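Local coordinates for protein pseudoalteromonas arctica PAMC 21717 (Pseudoalteromonas arctica, PDB 5YL7) that cleaves proteins as a calcium-binding, cold-active serine protease of the subtilase family, from a psychrophilic bacterium, at residues D59-N63 with L64-N68; S141-A144 with D145-W149. One frame throughout, in Å; residues are numbered along the deposited sequence.

Contact 1: residues D59-N63 with L64-N68; sequences DMISN and LSVAN. With CA (calcium ion), chain E.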
loop_
_atom_site.group_PDB
_atom_site.type_symbol
_atom_site.label_atom_id
_atom_site.label_comp_id
_atom_site.label_asym_id
_atom_site.label_seq_id
_atom_site.Cartn_x
_atom_site.Cartn_y
_atom_site.Cartn_z
ATOM N N ASP A 59 2.575 15.198 7.079
ATOM C CA ASP A 59 2.205 15.644 5.779
ATOM C C ASP A 59 3.365 16.358 5.159
ATOM O O ASP A 59 3.766 17.466 5.583
ATOM C CB ASP A 59 0.949 16.539 5.892
ATOM C CG ASP A 59 0.406 16.950 4.586
ATOM O OD1 ASP A 59 1.045 17.013 3.538
ATOM O OD2 ASP A 59 -0.840 17.342 4.602
ATOM N N MET A 60 4.005 15.712 4.172
ATOM C CA MET A 60 5.182 16.190 3.515
ATOM C C MET A 60 4.958 17.051 2.375
ATOM O O MET A 60 5.912 17.499 1.666
ATOM C CB MET A 60 6.006 15.005 3.030
ATOM C CG MET A 60 6.510 14.119 4.104
ATOM S SD MET A 60 7.796 15.120 5.119
ATOM C CE MET A 60 8.094 13.831 6.392
ATOM N N ILE A 61 3.716 17.354 1.996
ATOM C CA ILE A 61 3.447 18.102 0.776
ATOM C C ILE A 61 3.811 19.600 0.944
ATOM O O ILE A 61 3.268 20.304 1.806
ATOM C CB ILE A 61 2.022 17.960 0.269
ATOM C CG1 ILE A 61 1.664 16.523 0.073
ATOM C CG2 ILE A 61 1.891 18.775 -1.021
ATOM C CD1 ILE A 61 0.208 16.331 -0.241
ATOM N N SER A 62 4.814 20.012 0.159
ATOM C CA SER A 62 5.347 21.413 0.279
ATOM C C SER A 62 4.581 22.397 -0.586
ATOM O O SER A 62 4.438 23.578 -0.166
ATOM C CB SER A 62 6.862 21.395 -0.131
ATOM O OG SER A 62 7.619 20.489 0.553
ATOM N N ASN A 63 4.063 22.006 -1.721
ATOM C CA ASN A 63 3.346 22.931 -2.631
ATOM C C ASN A 63 1.939 23.156 -2.152
ATOM O O ASN A 63 1.187 22.152 -1.963
ATOM C CB ASN A 63 3.439 22.342 -4.018
ATOM C CG ASN A 63 2.670 23.115 -5.065
ATOM O OD1 ASN A 63 1.485 23.379 -4.981
ATOM N ND2 ASN A 63 3.323 23.336 -6.188
ATOM N N LEU A 64 1.546 24.376 -1.863
ATOM C CA LEU A 64 0.281 24.650 -1.244
ATOM C C LEU A 64 -0.867 24.242 -2.151
ATOM O O LEU A 64 -1.899 23.814 -1.610
ATOM C CB LEU A 64 0.174 26.187 -0.910
ATOM C CG LEU A 64 0.597 26.392 0.580
ATOM C CD1 LEU A 64 2.064 26.162 0.851
ATOM C CD2 LEU A 64 0.197 27.788 1.043
ATOM N N SER A 65 -0.724 24.370 -3.462
ATOM C CA SER A 65 -1.816 24.047 -4.370
ATOM C C SER A 65 -2.065 22.522 -4.324
ATOM O O SER A 65 -3.206 22.054 -4.385
ATOM C CB SER A 65 -1.510 24.479 -5.827
ATOM O OG SER A 65 -1.481 25.891 -5.737
ATOM N N VAL A 66 -1.008 21.740 -4.286
ATOM C CA VAL A 66 -1.100 20.289 -4.236
ATOM C C VAL A 66 -1.649 19.924 -2.857
ATOM O O VAL A 66 -2.540 19.042 -2.729
ATOM C CB VAL A 66 0.262 19.641 -4.461
ATOM C CG1 VAL A 66 0.190 18.159 -4.316
ATOM C CG2 VAL A 66 0.781 19.980 -5.882
ATOM N N ALA A 67 -1.174 20.544 -1.810
ATOM C CA ALA A 67 -1.499 20.178 -0.449
ATOM C C ALA A 67 -2.991 20.361 -0.171
ATOM O O ALA A 67 -3.596 19.552 0.538
ATOM C CB ALA A 67 -0.749 21.035 0.534
ATOM N N ASN A 68 -3.623 21.452 -0.620
ATOM C CA ASN A 68 -5.037 21.653 -0.525
ATOM C C ASN A 68 -5.448 21.624 0.913
ATOM O O ASN A 68 -6.584 21.188 1.192
ATOM C CB ASN A 68 -5.818 20.606 -1.345
ATOM C CG ASN A 68 -7.293 20.891 -1.463
ATOM O OD1 ASN A 68 -7.702 22.064 -1.553
ATOM N ND2 ASN A 68 -8.132 19.878 -1.410
HETATM CA CA CA E . -2.030 18.444 6.322
HETATM O O HOH W 1 1.197 26.472 -4.709
HETATM O O HOH W 2 -3.417 19.913 7.541
HETATM O O HOH W 3 -4.105 17.539 5.679
#

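Contact 2: residues S141-A144 with D145-W149; sequences SDIA and DGIIW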
loop_
_atom_site.group_PDB
_atom_site.type_symbol
_atom_site.label_atom_id
_atom_site.label_comp_id
_atom_site.label_asym_id
_atom_site.label_seq_id
_atom_site.Cartn_x
_atom_site.Cartn_y
_atom_site.Cartn_z
ATOM N N SER A 141 10.648 14.896 -4.372
ATOM C CA SER A 141 11.385 15.246 -3.231
ATOM C C SER A 141 10.566 15.130 -1.878
ATOM O O SER A 141 11.121 14.800 -0.841
ATOM C CB SER A 141 12.046 16.653 -3.330
ATOM O OG SER A 141 11.076 17.509 -3.689
ATOM N N ASP A 142 9.255 15.422 -2.006
ATOM C CA ASP A 142 8.398 15.203 -0.846
ATOM C C ASP A 142 8.238 13.715 -0.556
ATOM O O ASP A 142 8.232 13.319 0.631
ATOM C CB ASP A 142 7.020 15.819 -1.079
ATOM C CG ASP A 142 7.007 17.359 -1.127
ATOM O OD1 ASP A 142 7.928 18.002 -0.601
ATOM O OD2 ASP A 142 5.936 17.864 -1.542
ATOM N N ILE A 143 8.052 12.916 -1.557
ATOM C CA ILE A 143 7.970 11.457 -1.399
ATOM C C ILE A 143 9.221 10.933 -0.737
ATOM O O ILE A 143 9.173 10.100 0.185
ATOM C CB ILE A 143 7.643 10.771 -2.708
ATOM C CG1 ILE A 143 6.279 11.268 -3.219
ATOM C CG2 ILE A 143 7.730 9.293 -2.563
ATOM C CD1 ILE A 143 6.029 10.988 -4.677
ATOM N N ALA A 144 10.372 11.394 -1.203
ATOM C CA ALA A 144 11.662 10.927 -0.648
ATOM C C ALA A 144 11.827 11.310 0.776
ATOM O O ALA A 144 12.241 10.491 1.617
ATOM C CB ALA A 144 12.803 11.471 -1.509
ATOM N N ASP A 145 11.465 12.534 1.168
ATOM C CA ASP A 145 11.494 12.913 2.569
ATOM C C ASP A 145 10.528 12.068 3.431
ATOM O O ASP A 145 10.778 11.735 4.572
ATOM C CB ASP A 145 11.274 14.397 2.714
ATOM C CG ASP A 145 12.456 15.225 2.326
ATOM O OD1 ASP A 145 13.596 14.672 2.272
ATOM O OD2 ASP A 145 12.272 16.454 2.187
ATOM N N GLY A 146 9.382 11.718 2.793
ATOM C CA GLY A 146 8.486 10.809 3.451
ATOM C C GLY A 146 9.070 9.433 3.795
ATOM O O GLY A 146 8.861 8.900 4.863
ATOM N N ILE A 147 9.813 8.920 2.790
ATOM C CA ILE A 147 10.498 7.613 2.989
ATOM C C ILE A 147 11.499 7.728 4.134
ATOM O O ILE A 147 11.498 6.902 5.054
ATOM C CB ILE A 147 11.243 7.207 1.718
ATOM C CG1 ILE A 147 10.236 6.930 0.538
ATOM C CG2 ILE A 147 12.178 6.068 1.952
ATOM C CD1 ILE A 147 10.885 6.818 -0.827
ATOM N N ILE A 148 12.290 8.785 4.086
ATOM C CA ILE A 148 13.307 8.982 5.170
ATOM C C ILE A 148 12.642 9.065 6.545
ATOM O O ILE A 148 12.989 8.314 7.471
ATOM C CB ILE A 148 14.129 10.250 4.865
ATOM C CG1 ILE A 148 14.962 10.053 3.608
ATOM C CG2 ILE A 148 15.026 10.600 6.092
ATOM C CD1 ILE A 148 15.443 11.346 3.031
ATOM N N TRP A 149 11.661 9.978 6.634
ATOM C CA TRP A 149 11.021 10.194 7.952
ATOM C C TRP A 149 10.311 8.943 8.456
ATOM O O TRP A 149 10.291 8.624 9.634
ATOM C CB TRP A 149 10.077 11.418 7.840
ATOM C CG TRP A 149 9.423 11.802 9.136
ATOM C CD1 TRP A 149 9.971 12.616 10.134
ATOM C CD2 TRP A 149 8.148 11.388 9.631
ATOM N NE1 TRP A 149 9.061 12.719 11.138
ATOM C CE2 TRP A 149 7.961 11.963 10.910
ATOM C CE3 TRP A 149 7.148 10.558 9.140
ATOM C CZ2 TRP A 149 6.807 11.789 11.635
ATOM C CZ3 TRP A 149 6.033 10.367 9.926
ATOM C CH2 TRP A 149 5.881 10.970 11.161
HETATM O O HOH W 4 13.829 15.418 -1.043
#

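Contact 1: residues D59-N63 with L64-N68
Asn63 caps the helix 64-67, its OD1 taking the amide hydrogens of Val66 and Ser65, a textbook N-cap satisfying amides at a helix start. The bond from Val66 N to Asn63 OD1 is 3.1 Å and fairly straight, though the donor sits 32° off the carbonyl plane; the one from Ser65 N is bent and weak. Asn63 CG lies anti to the backbone N (chi1 176°), which sets the side-chain amide beside its own carbonyl carbon, with OD1 facing the helix amides. A water donates to the same OD1 and pairs with Ser65 OG at 2.9 Å. The backbone closes the turn, Ala67 N reaching Asn63 O over 2.9 Å.

On one flank Ile61 presents its CG2 branch to Val66 CG1 and to Ala67 CB, 3.8 Å from each, while Val66 CG2 touches Asn63 OD1 and CG, the two side chains crossing at about a right angle.

Before the helix, Asp59 OD1 accepts from Ile61 N at 3.1 Å in an Asx turn, met nearly head-on, and Asp59 OD2 binds a calcium ion at 2.4 Å, in a site shared with Asp69, Asp74, Asp76 and two waters. Arg131 NH1 also donates a hydrogen bond to Asp59 OD2. With one oxygen held by an amide and the other by the metal, the carboxylate's rotation is fixed, and the Asx turn ties the calcium site to the capped helix.

Contact 2: residues S141-A144 with D145-W149
Asp145 sets its side chain beyond the oxygen end of the Ser141 carbonyl, one turn earlier in helix 140-150. Asp145 CG is anti to its own carbonyl carbon (chi1 -74°), a torsion that brings it within 3.5 Å of Ser141 O. Ser141 O accepts a hydrogen bond from Asp145 N at 3.0 Å, the donor tilted 34° from the carbonyl plane, and another from a water at 2.8 Å. The same water donates weakly to Asp145 OD1, bridging backbone and carboxylate.

Three further i to i+4 bonds continue the helix: Gly146 N to Asp142 O, Ile147 N to Ile143 O, and Ile148 N to Ala144 O, the last with an N-H...O angle of 169°.

Ile147 CG1 lies 3.4 Å from Ile143 O, and Ile148 CG1 stands equally near Ala144 O. Ile143 CG2 and Ile147 CD1 meet loosely at 4.4 Å. Ile143 and Ile147 pack on Met170 of strand 167-170; Ile147 also reaches helix 180-191, which Ala144 and Ile148 touch.

Asp142 OD1 and Asp145 OD2 are 5.4 Å apart. Arg73 forms a salt bridge with each, which probably offsets their repulsion, and Asp142 OD1 is also hydrogen-bonded to Ser62 OG. The beta-alpha-beta crossover helix between parallel strands 126-131 and 167-170 thus illustrates i to i+4 pairing combined with amphipathic packing: an apolar face on sheet and helix, an acidic pair on a loop arginine.

How the contacts relate
Contact 1 lies near the surface, at the edge of the subtilase fold where strand 58-59 ends the parallel sheet; contact 2 is buried, in a helix that lies on that sheet with helix 180-191 alongside. Their chemistry follows their place. The outer turn relies on a polar cap and a metal ligand, whereas the inner helix combines repeated backbone bonds with apolar packing. They touch directly: Ser62 OG and Asp142 OD1 are 2.8 Å apart in a probable hydrogen bond, and Met60 CE packs 3.4 Å from Trp149 CB. Arg73 joins them too, bonding to Met60 O as well as to the acids of 141-149.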